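Long-range contacts in mandelate racemase/muconate lactonizing enzyme-like protein (Rubrobacter xylanophilus DSM 9941, PDB 3CYJ), which is of unknown function but belongs to the mandelate racemase/muconate lactonizing enzyme family of the enolase superfamily and carries a sodium ion in its barrel domain: residues 23-28 / 139-144; 177-182 / 212-217; 296-301 / 320-325. One frame throughout, in Å; residues are numbered along the deposited sequence. Where two conformers were deposited one is given.

Contact 1: 23-28 / 139-144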
ATOM      1  N   PRO A  23     -39.429 -16.140 -23.080  1.00 49.53           N
ATOM      2  CA  PRO A  23     -38.612 -14.882 -23.050  1.00 48.93           C
ATOM      3  C   PRO A  23     -37.669 -14.862 -21.812  1.00 47.56           C
ATOM      4  O   PRO A  23     -38.112 -15.190 -20.698  1.00 47.81           O
ATOM      5  CB  PRO A  23     -39.651 -13.748 -22.905  1.00 49.10           C
ATOM      6  CG  PRO A  23     -41.026 -14.382 -22.941  1.00 49.20           C
ATOM      7  CD  PRO A  23     -40.884 -15.901 -23.024  1.00 49.20           C
ATOM      8  N   GLU A  24     -36.408 -14.476 -21.983  1.00 45.48           N
ATOM      9  CA  GLU A  24     -35.463 -14.579 -20.860  1.00 44.22           C
ATOM     10  C   GLU A  24     -34.820 -13.246 -20.506  1.00 43.75           C
ATOM     11  O   GLU A  24     -34.600 -12.389 -21.357  1.00 42.15           O
ATOM     12  CB  GLU A  24     -34.390 -15.644 -21.157  1.00 43.77           C
ATOM     13  CG  GLU A  24     -34.938 -17.102 -21.191  1.00 42.63           C
ATOM     14  CD  GLU A  24     -33.865 -18.113 -21.546  1.00 43.19           C
ATOM     15  OE1 GLU A  24     -32.687 -17.723 -21.624  1.00 44.08           O
ATOM     16  OE2 GLU A  24     -34.150 -19.305 -21.748  1.00 41.08           O
ATOM     17  N   SER A  25     -34.497 -13.064 -19.232  1.00 43.54           N
ATOM     18  CA  SER A  25     -33.845 -11.822 -18.847  1.00 42.44           C
ATOM     19  C   SER A  25     -33.027 -12.052 -17.580  1.00 42.49           C
ATOM     20  O   SER A  25     -33.177 -13.071 -16.890  1.00 42.43           O
ATOM     21  CB  SER A  25     -34.873 -10.728 -18.639  1.00 41.57           C
ATOM     22  OG  SER A  25     -35.662 -11.049 -17.500  1.00 43.48           O
ATOM     23  N   ASP A  26     -32.166 -11.096 -17.275  1.00 40.73           N
ATOM     24  CA  ASP A  26     -31.405 -11.160 -16.062  1.00 39.97           C
ATOM     25  C   ASP A  26     -31.372  -9.716 -15.596  1.00 39.88           C
ATOM     26  O   ASP A  26     -32.115  -8.854 -16.171  1.00 39.30           O
ATOM     27  CB  ASP A  26     -30.010 -11.792 -16.272  1.00 38.77           C
ATOM     28  CG  ASP A  26     -29.140 -11.046 -17.287  1.00 40.88           C
ATOM     29  OD1 ASP A  26     -29.223  -9.793 -17.376  1.00 41.11           O
ATOM     30  OD2 ASP A  26     -28.330 -11.713 -17.978  1.00 41.53           O
ATOM     31  N   GLY A  27     -30.537  -9.443 -14.597  1.00 37.90           N
ATOM     32  CA  GLY A  27     -30.492  -8.120 -14.033  1.00 38.19           C
ATOM     33  C   GLY A  27     -30.205  -7.028 -15.049  1.00 38.30           C
ATOM     34  O   GLY A  27     -30.702  -5.954 -14.912  1.00 39.60           O
ATOM     35  N   THR A  28     -29.420  -7.272 -16.080  1.00 38.71           N
ATOM     36  CA  THR A  28     -29.087  -6.184 -16.972  1.00 38.78           C
ATOM     37  C   THR A  28     -29.378  -6.451 -18.467  1.00 39.70           C
ATOM     38  O   THR A  28     -28.926  -5.673 -19.314  1.00 40.17           O
ATOM     39  CB  THR A  28     -27.546  -5.774 -16.821  1.00 38.99           C
ATOM     40  OG1 THR A  28     -26.734  -6.949 -16.890  1.00 38.51           O
ATOM     41  CG2 THR A  28     -27.249  -5.088 -15.513  1.00 35.15           C
ATOM     42  N   GLY A 139     -33.326 -19.748 -14.097  1.00 39.95           N
ATOM     43  CA  GLY A 139     -34.003 -18.962 -13.047  1.00 39.89           C
ATOM     44  C   GLY A 139     -34.065 -17.499 -13.431  1.00 41.13           C
ATOM     45  O   GLY A 139     -33.899 -16.604 -12.567  1.00 42.07           O
ATOM     46  N   PHE A 140     -34.315 -17.265 -14.721  1.00 39.89           N
ATOM     47  CA  PHE A 140     -34.352 -15.920 -15.282  1.00 39.86           C
ATOM     48  C   PHE A 140     -35.393 -15.054 -14.588  1.00 39.54           C
ATOM     49  O   PHE A 140     -36.408 -15.570 -14.048  1.00 39.37           O
ATOM     50  CB  PHE A 140     -34.546 -15.970 -16.798  1.00 38.37           C
ATOM     51  CG  PHE A 140     -33.579 -16.872 -17.459  1.00 40.56           C
ATOM     52  CD1 PHE A 140     -32.261 -16.460 -17.665  1.00 40.09           C
ATOM     53  CD2 PHE A 140     -33.937 -18.187 -17.776  1.00 39.70           C
ATOM     54  CE1 PHE A 140     -31.324 -17.357 -18.220  1.00 41.17           C
ATOM     55  CE2 PHE A 140     -33.027 -19.086 -18.344  1.00 38.84           C
ATOM     56  CZ  PHE A 140     -31.714 -18.676 -18.577  1.00 38.92           C
ATOM     57  N   THR A 141     -35.112 -13.751 -14.595  1.00 38.39           N
ATOM     58  CA  THR A 141     -35.950 -12.774 -13.939  1.00 39.03           C
ATOM     59  C   THR A 141     -37.316 -12.615 -14.610  1.00 39.91           C
ATOM     60  O   THR A 141     -38.278 -12.118 -13.984  1.00 40.04           O
ATOM     61  CB  THR A 141     -35.220 -11.408 -13.753  1.00 38.30           C
ATOM     62  OG1 THR A 141     -34.502 -11.092 -14.960  1.00 37.67           O
ATOM     63  CG2 THR A 141     -34.246 -11.475 -12.551  1.00 38.15           C
ATOM     64  N   SER A 142     -37.415 -13.060 -15.860  1.00 41.10           N
ATOM     65  CA  SER A 142     -38.705 -13.074 -16.547  1.00 43.25           C
ATOM     66  C   SER A 142     -39.636 -14.232 -16.116  1.00 44.34           C
ATOM     67  O   SER A 142     -40.833 -14.182 -16.394  1.00 45.26           O
ATOM     68  CB  SER A 142     -38.486 -13.200 -18.053  1.00 42.19           C
ATOM     69  OG  SER A 142     -37.781 -14.397 -18.281  1.00 43.88           O
ATOM     70  N   TYR A 143     -39.095 -15.294 -15.516  1.00 45.34           N
ATOM     71  CA  TYR A 143     -39.932 -16.436 -15.121  1.00 45.92           C
ATOM     72  C   TYR A 143     -40.971 -16.075 -14.055  1.00 47.45           C
ATOM     73  O   TYR A 143     -40.624 -15.532 -12.977  1.00 48.83           O
ATOM     74  CB  TYR A 143     -39.085 -17.555 -14.538  1.00 44.90           C
ATOM     75  CG  TYR A 143     -38.357 -18.398 -15.544  1.00 43.66           C
ATOM     76  CD1 TYR A 143     -38.384 -18.096 -16.893  1.00 45.07           C
ATOM     77  CD2 TYR A 143     -37.595 -19.480 -15.133  1.00 43.04           C
ATOM     78  CE1 TYR A 143     -37.686 -18.892 -17.828  1.00 43.58           C
ATOM     79  CE2 TYR A 143     -36.918 -20.264 -16.039  1.00 41.10           C
ATOM     80  CZ  TYR A 143     -36.953 -19.966 -17.376  1.00 42.67           C
ATOM     81  OH  TYR A 143     -36.236 -20.781 -18.257  1.00 45.20           O
ATOM     82  N   PRO A 144     -42.244 -16.428 -14.300  1.00 47.57           N
ATOM     83  CA  PRO A 144     -43.131 -16.353 -13.127  1.00 47.61           C
ATOM     84  C   PRO A 144     -42.672 -17.385 -12.097  1.00 47.62           C
ATOM     85  O   PRO A 144     -41.931 -18.292 -12.444  1.00 46.61           O
ATOM     86  CB  PRO A 144     -44.528 -16.705 -13.702  1.00 47.79           C
ATOM     87  CG  PRO A 144     -44.380 -16.570 -15.239  1.00 47.79           C
ATOM     88  CD  PRO A 144     -42.919 -16.943 -15.502  1.00 47.14           C
TER
HETATM   89  O   HOH W   1     -36.426 -20.087 -20.656  1.00 44.38           O

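Contact 2: 177-182 / 212-217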
ATOM      1  N   ARG A 177     -38.954 -14.379  -4.618  1.00 44.83           N
ATOM      2  CA  ARG A 177     -38.448 -15.276  -5.642  0.50 44.57           C
ATOM      3  C   ARG A 177     -37.406 -16.218  -5.049  1.00 44.82           C
ATOM      4  O   ARG A 177     -37.412 -17.398  -5.348  1.00 44.72           O
ATOM      5  CB  ARG A 177     -37.915 -14.503  -6.857  0.50 44.82           C
ATOM      6  CG  ARG A 177     -38.989 -13.661  -7.553  0.50 43.00           C
ATOM      7  CD  ARG A 177     -38.494 -12.952  -8.798  0.50 39.58           C
ATOM      8  NE  ARG A 177     -38.002 -13.864  -9.834  0.50 38.75           N
ATOM      9  CZ  ARG A 177     -38.767 -14.478 -10.738  0.50 36.81           C
ATOM     10  NH1 ARG A 177     -40.097 -14.291 -10.720  0.50 35.18           N
ATOM     11  NH2 ARG A 177     -38.197 -15.281 -11.655  0.50 29.73           N
ATOM     12  N   VAL A 178     -36.524 -15.713  -4.179  1.00 45.07           N
ATOM     13  CA  VAL A 178     -35.539 -16.606  -3.540  1.00 46.27           C
ATOM     14  C   VAL A 178     -36.170 -17.549  -2.502  1.00 47.32           C
ATOM     15  O   VAL A 178     -35.787 -18.709  -2.398  1.00 47.49           O
ATOM     16  CB  VAL A 178     -34.296 -15.873  -2.913  1.00 45.97           C
ATOM     17  CG1 VAL A 178     -33.467 -15.182  -3.999  1.00 46.74           C
ATOM     18  CG2 VAL A 178     -34.692 -14.880  -1.841  1.00 45.36           C
ATOM     19  N   ARG A 179     -37.152 -17.047  -1.752  1.00 48.29           N
ATOM     20  CA  ARG A 179     -37.938 -17.893  -0.841  1.00 48.92           C
ATOM     21  C   ARG A 179     -38.665 -19.018  -1.561  1.00 48.68           C
ATOM     22  O   ARG A 179     -38.641 -20.149  -1.090  1.00 49.02           O
ATOM     23  CB  ARG A 179     -38.882 -17.048   0.014  1.00 48.51           C
ATOM     24  CG  ARG A 179     -38.082 -16.388   1.164  1.00 51.22           C
ATOM     25  CD  ARG A 179     -38.971 -15.728   2.191  1.00 57.42           C
ATOM     26  NE  ARG A 179     -39.874 -14.800   1.525  1.00 60.93           N
ATOM     27  CZ  ARG A 179     -39.820 -13.475   1.687  1.00 63.01           C
ATOM     28  NH1 ARG A 179     -38.884 -12.957   2.529  1.00 57.86           N
ATOM     29  NH2 ARG A 179     -40.711 -12.692   1.027  1.00 58.81           N
ATOM     30  N   ALA A 180     -39.256 -18.706  -2.716  1.00 48.68           N
ATOM     31  CA  ALA A 180     -39.899 -19.697  -3.598  1.00 49.08           C
ATOM     32  C   ALA A 180     -38.944 -20.738  -4.145  1.00 49.74           C
ATOM     33  O   ALA A 180     -39.282 -21.932  -4.257  1.00 51.05           O
ATOM     34  CB  ALA A 180     -40.625 -19.000  -4.785  1.00 48.98           C
ATOM     35  N   ALA A 181     -37.751 -20.289  -4.510  1.00 49.42           N
ATOM     36  CA  ALA A 181     -36.710 -21.209  -4.985  1.00 49.11           C
ATOM     37  C   ALA A 181     -36.266 -22.153  -3.853  1.00 48.14           C
ATOM     38  O   ALA A 181     -36.029 -23.334  -4.071  1.00 48.65           O
ATOM     39  CB  ALA A 181     -35.486 -20.398  -5.588  1.00 47.15           C
ATOM     40  N   ARG A 182     -36.126 -21.624  -2.653  1.00 47.80           N
ATOM     41  CA  ARG A 182     -35.710 -22.457  -1.534  1.00 49.35           C
ATOM     42  C   ARG A 182     -36.745 -23.566  -1.220  1.00 50.48           C
ATOM     43  O   ARG A 182     -36.381 -24.721  -0.889  1.00 50.25           O
ATOM     44  CB  ARG A 182     -35.422 -21.612  -0.287  1.00 48.87           C
ATOM     45  CG  ARG A 182     -35.059 -22.463   0.971  1.00 48.71           C
ATOM     46  CD  ARG A 182     -33.883 -23.401   0.679  1.00 44.08           C
ATOM     47  NE  ARG A 182     -32.626 -22.708   0.765  1.00 44.59           N
ATOM     48  CZ  ARG A 182     -31.484 -23.201   0.298  1.00 44.82           C
ATOM     49  NH1 ARG A 182     -31.490 -24.390  -0.289  1.00 42.14           N
ATOM     50  NH2 ARG A 182     -30.342 -22.524   0.452  1.00 37.62           N
ATOM     51  N   ALA A 212     -28.729 -14.137   2.134  1.00 43.03           N
ATOM     52  CA  ALA A 212     -28.302 -15.125   3.132  1.00 44.58           C
ATOM     53  C   ALA A 212     -29.402 -15.457   4.179  1.00 45.22           C
ATOM     54  O   ALA A 212     -29.740 -16.637   4.379  1.00 46.14           O
ATOM     55  CB  ALA A 212     -26.978 -14.720   3.802  1.00 44.55           C
ATOM     56  N   ARG A 213     -30.029 -14.424   4.755  1.00 46.09           N
ATOM     57  CA  ARG A 213     -31.070 -14.585   5.778  1.00 46.60           C
ATOM     58  C   ARG A 213     -32.363 -15.163   5.206  1.00 47.48           C
ATOM     59  O   ARG A 213     -32.961 -16.066   5.786  1.00 47.45           O
ATOM     60  CB  ARG A 213     -31.389 -13.251   6.451  1.00 46.46           C
ATOM     61  CG  ARG A 213     -30.236 -12.610   7.234  1.00 47.45           C
ATOM     62  CD  ARG A 213     -30.677 -11.311   7.994  1.00 49.98           C
ATOM     63  NE  ARG A 213     -31.057 -10.187   7.105  1.00 49.43           N
ATOM     64  CZ  ARG A 213     -30.194  -9.273   6.634  1.00 48.77           C
ATOM     65  NH1 ARG A 213     -30.603  -8.279   5.817  1.00 44.06           N
ATOM     66  NH2 ARG A 213     -28.911  -9.369   6.975  1.00 43.35           N
ATOM     67  N   GLU A 214     -32.790 -14.627   4.073  1.00 48.13           N
ATOM     68  CA  GLU A 214     -34.056 -15.005   3.448  1.00 48.17           C
ATOM     69  C   GLU A 214     -34.044 -16.435   2.942  1.00 48.31           C
ATOM     70  O   GLU A 214     -35.052 -17.110   3.029  1.00 49.37           O
ATOM     71  CB  GLU A 214     -34.385 -14.066   2.281  1.00 47.83           C
ATOM     72  CG  GLU A 214     -35.016 -12.815   2.733  1.00 47.51           C
ATOM     73  CD  GLU A 214     -34.713 -11.615   1.863  1.00 49.83           C
ATOM     74  OE1 GLU A 214     -34.412 -11.797   0.650  1.00 47.98           O
ATOM     75  OE2 GLU A 214     -34.777 -10.481   2.428  1.00 49.74           O
ATOM     76  N   ALA A 215     -32.929 -16.895   2.368  1.00 47.60           N
ATOM     77  CA  ALA A 215     -32.945 -18.228   1.732  1.00 46.08           C
ATOM     78  C   ALA A 215     -31.660 -18.973   1.855  1.00 44.93           C
ATOM     79  O   ALA A 215     -31.496 -19.988   1.184  1.00 46.75           O
ATOM     80  CB  ALA A 215     -33.345 -18.177   0.251  1.00 45.68           C
ATOM     81  N   GLY A 216     -30.734 -18.496   2.669  1.00 43.15           N
ATOM     82  CA  GLY A 216     -29.502 -19.257   2.878  1.00 41.86           C
ATOM     83  C   GLY A 216     -28.610 -19.449   1.641  1.00 41.48           C
ATOM     84  O   GLY A 216     -28.076 -20.550   1.404  1.00 41.25           O
ATOM     85  N   ILE A 217     -28.415 -18.396   0.848  1.00 40.12           N
ATOM     86  CA  ILE A 217     -27.602 -18.545  -0.379  1.00 38.76           C
ATOM     87  C   ILE A 217     -26.101 -18.738  -0.091  1.00 39.05           C
ATOM     88  O   ILE A 217     -25.572 -18.309   0.960  1.00 36.85           O
ATOM     89  CB  ILE A 217     -27.788 -17.352  -1.362  1.00 39.19           C
ATOM     90  CG1 ILE A 217     -27.204 -16.063  -0.736  1.00 38.17           C
ATOM     91  CG2 ILE A 217     -29.317 -17.221  -1.797  1.00 36.90           C
ATOM     92  CD1 ILE A 217     -26.768 -15.001  -1.749  1.00 44.80           C
TER

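Contact 3: 296-301 / 320-325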
ATOM      1  N   ALA A 296     -16.373 -22.824 -14.220  1.00 36.40           N
ATOM      2  CA  ALA A 296     -16.563 -22.568 -15.638  1.00 38.06           C
ATOM      3  C   ALA A 296     -17.935 -21.994 -15.948  1.00 38.85           C
ATOM      4  O   ALA A 296     -18.969 -22.385 -15.370  1.00 38.24           O
ATOM      5  CB  ALA A 296     -16.297 -23.796 -16.452  1.00 38.56           C
ATOM      6  N   HIS A 297     -17.922 -21.013 -16.818  1.00 40.47           N
ATOM      7  CA  HIS A 297     -19.138 -20.282 -17.162  1.00 43.05           C
ATOM      8  C   HIS A 297     -19.586 -20.695 -18.586  1.00 42.59           C
ATOM      9  O   HIS A 297     -18.752 -20.696 -19.513  1.00 41.30           O
ATOM     10  CB  HIS A 297     -18.809 -18.789 -17.052  1.00 43.55           C
ATOM     11  CG  HIS A 297     -19.928 -17.880 -17.424  1.00 48.12           C
ATOM     12  ND1 HIS A 297     -20.897 -17.488 -16.520  1.00 51.90           N
ATOM     13  CD2 HIS A 297     -20.215 -17.250 -18.594  1.00 51.23           C
ATOM     14  CE1 HIS A 297     -21.748 -16.674 -17.128  1.00 54.48           C
ATOM     15  NE2 HIS A 297     -21.357 -16.515 -18.385  1.00 52.88           N
ATOM     16  N   CYS A 298     -20.870 -21.103 -18.709  1.00 43.13           N
ATOM     17  CA  CYS A 298     -21.568 -21.412 -19.986  1.00 43.59           C
ATOM     18  C   CYS A 298     -21.000 -22.620 -20.809  1.00 42.72           C
ATOM     19  O   CYS A 298     -20.001 -23.225 -20.423  1.00 41.09           O
ATOM     20  CB  CYS A 298     -21.693 -20.110 -20.832  1.00 43.53           C
ATOM     21  SG  CYS A 298     -23.025 -18.961 -20.126  1.00 52.66           S
ATOM     22  N   ALA A 299     -21.650 -22.949 -21.942  1.00 42.52           N
ATOM     23  CA  ALA A 299     -21.155 -23.965 -22.916  1.00 42.57           C
ATOM     24  C   ALA A 299     -20.775 -25.332 -22.276  1.00 42.57           C
ATOM     25  O   ALA A 299     -19.598 -25.762 -22.350  1.00 41.86           O
ATOM     26  CB  ALA A 299     -19.949 -23.404 -23.758  1.00 41.20           C
ATOM     27  N   PRO A 300     -21.767 -26.006 -21.655  1.00 42.21           N
ATOM     28  CA  PRO A 300     -21.455 -27.190 -20.884  1.00 42.25           C
ATOM     29  C   PRO A 300     -20.766 -28.250 -21.711  1.00 42.24           C
ATOM     30  O   PRO A 300     -19.910 -28.942 -21.191  1.00 43.31           O
ATOM     31  CB  PRO A 300     -22.833 -27.695 -20.371  1.00 43.11           C
ATOM     32  CG  PRO A 300     -23.847 -26.655 -20.732  1.00 42.01           C
ATOM     33  CD  PRO A 300     -23.196 -25.631 -21.619  1.00 42.19           C
ATOM     34  N   ALA A 301     -21.130 -28.395 -22.981  1.00 42.41           N
ATOM     35  CA  ALA A 301     -20.592 -29.467 -23.822  1.00 41.58           C
ATOM     36  C   ALA A 301     -19.086 -29.399 -24.046  1.00 42.15           C
ATOM     37  O   ALA A 301     -18.408 -30.438 -23.953  1.00 42.95           O
ATOM     38  CB  ALA A 301     -21.327 -29.536 -25.150  1.00 41.62           C
ATOM     39  N   HIS A 320     -28.866 -23.337 -18.944  1.00 41.48           N
ATOM     40  CA  HIS A 320     -30.089 -23.723 -19.664  1.00 42.59           C
ATOM     41  C   HIS A 320     -30.019 -23.441 -21.153  1.00 42.08           C
ATOM     42  O   HIS A 320     -30.042 -24.367 -21.956  1.00 43.03           O
ATOM     43  CB  HIS A 320     -31.331 -23.040 -19.058  1.00 43.47           C
ATOM     44  CG  HIS A 320     -32.577 -23.220 -19.878  1.00 46.91           C
ATOM     45  ND1 HIS A 320     -33.209 -24.445 -20.031  1.00 49.60           N
ATOM     46  CD2 HIS A 320     -33.306 -22.330 -20.597  1.00 46.43           C
ATOM     47  CE1 HIS A 320     -34.254 -24.299 -20.829  1.00 47.05           C
ATOM     48  NE2 HIS A 320     -34.346 -23.023 -21.168  1.00 45.66           N
ATOM     49  N   ASP A 321     -29.908 -22.175 -21.558  1.00 41.56           N
ATOM     50  CA  ASP A 321     -29.889 -21.849 -23.002  1.00 39.96           C
ATOM     51  C   ASP A 321     -28.992 -22.781 -23.788  1.00 40.55           C
ATOM     52  O   ASP A 321     -29.338 -23.230 -24.889  1.00 39.50           O
ATOM     53  CB  ASP A 321     -29.433 -20.431 -23.270  1.00 38.88           C
ATOM     54  CG  ASP A 321     -30.352 -19.378 -22.662  1.00 39.75           C
ATOM     55  OD1 ASP A 321     -31.236 -19.710 -21.865  1.00 42.69           O
ATOM     56  OD2 ASP A 321     -30.196 -18.174 -22.965  1.00 41.95           O
ATOM     57  N   HIS A 322     -27.820 -23.066 -23.215  1.00 40.99           N
ATOM     58  CA  HIS A 322     -26.756 -23.706 -23.946  1.00 40.37           C
ATOM     59  C   HIS A 322     -26.901 -25.180 -23.975  1.00 40.84           C
ATOM     60  O   HIS A 322     -26.708 -25.785 -25.043  1.00 41.66           O
ATOM     61  CB  HIS A 322     -25.393 -23.320 -23.379  1.00 39.97           C
ATOM     62  CG  HIS A 322     -25.070 -21.886 -23.596  1.00 41.54           C
ATOM     63  ND1 HIS A 322     -23.936 -21.289 -23.089  1.00 42.32           N
ATOM     64  CD2 HIS A 322     -25.754 -20.917 -24.260  1.00 40.52           C
ATOM     65  CE1 HIS A 322     -23.923 -20.016 -23.444  1.00 42.26           C
ATOM     66  NE2 HIS A 322     -25.018 -19.766 -24.153  1.00 42.13           N
ATOM     67  N   ALA A 323     -27.163 -25.776 -22.817  1.00 40.80           N
ATOM     68  CA  ALA A 323     -27.524 -27.184 -22.750  1.00 42.44           C
ATOM     69  C   ALA A 323     -28.599 -27.506 -23.821  1.00 43.11           C
ATOM     70  O   ALA A 323     -28.430 -28.396 -24.659  1.00 43.84           O
ATOM     71  CB  ALA A 323     -28.032 -27.532 -21.361  1.00 41.05           C
ATOM     72  N   ARG A 324     -29.668 -26.734 -23.821  1.00 44.17           N
ATOM     73  CA  ARG A 324     -30.771 -26.938 -24.770  1.00 45.26           C
ATOM     74  C   ARG A 324     -30.336 -26.800 -26.235  1.00 44.60           C
ATOM     75  O   ARG A 324     -30.606 -27.663 -27.043  1.00 45.41           O
ATOM     76  CB  ARG A 324     -31.906 -25.967 -24.442  1.00 45.62           C
ATOM     77  CG  ARG A 324     -33.069 -25.930 -25.434  1.00 48.38           C
ATOM     78  CD  ARG A 324     -34.140 -24.925 -24.909  1.00 50.70           C
ATOM     79  NE  ARG A 324     -35.291 -24.878 -25.797  1.00 50.17           N
ATOM     80  CZ  ARG A 324     -35.405 -24.062 -26.835  1.00 51.77           C
ATOM     81  NH1 ARG A 324     -34.455 -23.169 -27.101  1.00 48.05           N
ATOM     82  NH2 ARG A 324     -36.482 -24.141 -27.610  1.00 49.67           N
ATOM     83  N   VAL A 325     -29.641 -25.724 -26.585  1.00 44.11           N
ATOM     84  CA  VAL A 325     -29.111 -25.557 -27.953  1.00 42.59           C
ATOM     85  C   VAL A 325     -28.133 -26.680 -28.343  1.00 43.11           C
ATOM     86  O   VAL A 325     -28.077 -27.083 -29.493  1.00 42.22           O
ATOM     87  CB  VAL A 325     -28.433 -24.157 -28.098  1.00 42.77           C
ATOM     88  CG1 VAL A 325     -27.441 -24.072 -29.303  1.00 40.96           C
ATOM     89  CG2 VAL A 325     -29.481 -23.057 -28.164  1.00 43.17           C
TER

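Contact 1: 23-28 / 139-144
Glu24 lays its carboxylate flat over one face of the Phe140 ring: the two planes are only 10° apart, and Glu24 OE1 comes 3.3 Å from Phe140 CZ, offset toward the rim. Its methylene joins in from the same face, Glu24 CG standing 4.0 Å from the centroid of the Phe140 ring as a CH-pi contact. The chain can do both because CG is anti to the carbonyl carbon (chi1 -68°) and everything beyond it is extended.

Next to this stack one backbone bond and two hydroxyl bonds hold the strand to the loop. Thr141 N donates to Ser25 O at 3.1 Å, approaching from above the carbonyl plane, while that same oxygen sits at the edge of the Phe140 ring. Ser25 OG and Thr141 OG1 share a hydrogen bond of 2.8 Å, and Ser142 OG donates to Pro23 O at 2.6 Å. Thr141 and Ser142 are the two central residues of a type I turn from Phe140 to Tyr143, closed by Tyr143 N to Phe140 O, which presents both to the strand. One water finishes the row, donating a hydrogen bond to Glu24 OE2 at 2.6 Å and accepting one from Tyr143 OH at 2.5 Å.

Farther out, Asp26 turns away from the loop: OD1 forms an Asx turn with Thr28 N, and OD2 makes a salt bridge to Arg90 of a second subunit and meets a glycerol. Strand 8-26 belongs to the N-terminal domain and the 139-144 loop follows barrel strand 132-137, so the contact joins cap to barrel near the sodium ion. Asp321 OD1 also lies close to Glu24 OE1, an approach of two buried carboxylates that is consistent with a proton shared between them.

Contact 2: 177-182 / 212-217
Arg182 starts with CG anti to the backbone N (chi1 176°), then folds back at chi2 and chi3, which swings its guanidinium onto the last turn of the neighbouring helix and over to Ala215 O. Helices 174-185 and 201-215 are successive outer helices of the enolase-type beta/alpha barrel, with strand 190-194 between them in the chain. The grip is side-on: Arg182 NE at 3.0 Å and Arg182 NH2 at 2.9 Å both donate to Ala215 O, which lies near the guanidinium plane. Placing a positive group beside a carbonyl at the C-terminal end of a helix is probably favourable, and the remaining nitrogen, NH1, is held by Val189 O and Gly186 O.

Between the helices the packing is close around one methyl group. Ala215 CB rests against Val178 O at 3.6 Å, and also comes 4.0 Å from Val178 CB and 4.1 Å from Arg182 CB, one turn apart. Gly216, with positive phi, then takes the chain out of the helix.

On the exposed side Arg179 and Glu214 cross without pairing, their charged atoms Arg179 NH1 and Glu214 OE2 being 4.8 Å apart; what touches instead is Arg179 CG, 3.6 Å from Glu214 O.

Contact 3: 296-301 / 320-325
His322 meets Ala299 with the edge of its imidazole: Ala299 N donates to His322 ND1 at 3.0 Å, the N-H pointing at the nitrogen with an angle of 161° and lying close to the ring plane. Two torsions set this up. CG is anti to the carbonyl carbon (chi1 -67°), which sends the ring off the helix toward the turn at Cys298 and Ala299, and chi2 of 175° turns the ND1 side to the amide. ND1 therefore serves as acceptor, and the bond resists any flip of the ring. Tyr53 stacks on the ring as well, and Phe319 and His322 meet edge-to-face.

Cys298 comes along the same edge. Cys298 CB is 3.4 Å from His322 ND1, and Cys298 SG, also anti to the carbonyl carbon, lies obliquely 4.4 Å from the centroid of the His322 ring.

All this happens at the C-terminal mouth of the beta/alpha barrel, where strands 294-296 and 313-319 each give way to a helix. The loop turns sharply there: Cys298 and Ala299 both have positive phi, and Ala299 is the N-cap residue of helix 300-306. Pro300, first in that helix, crosses His322 at about a right angle and sets its CD 3.6 Å from His322 CB. Pro300 CG reaches on to Ala323 CB, at 4.3 Å. A glycerol is bound near Cys298, with the sodium ion a little farther off.

Contact 3 is the buried one, its centre about 7 Å from the centre of the chain; the centre of contact 1, partly buried, is about 18 Å from that point, and that of contact 2, on the barrel's outer wall, about 25 Å. The chemistry follows: one straight amide-to-imidazole bond amid rings in contact 3, a row of hydroxyl, backbone and water bonds in contact 1, an arginine gripping a carbonyl at a helix end in contact 2. Contacts 2 and 3 stay within the barrel domain, whereas contact 1 ties it to the N-terminal domain. Contact 1 also touches both others: Tyr143 O probably accepts from Arg177 NH1, in one of that arginine's two conformers, and Glu24 packs on His320.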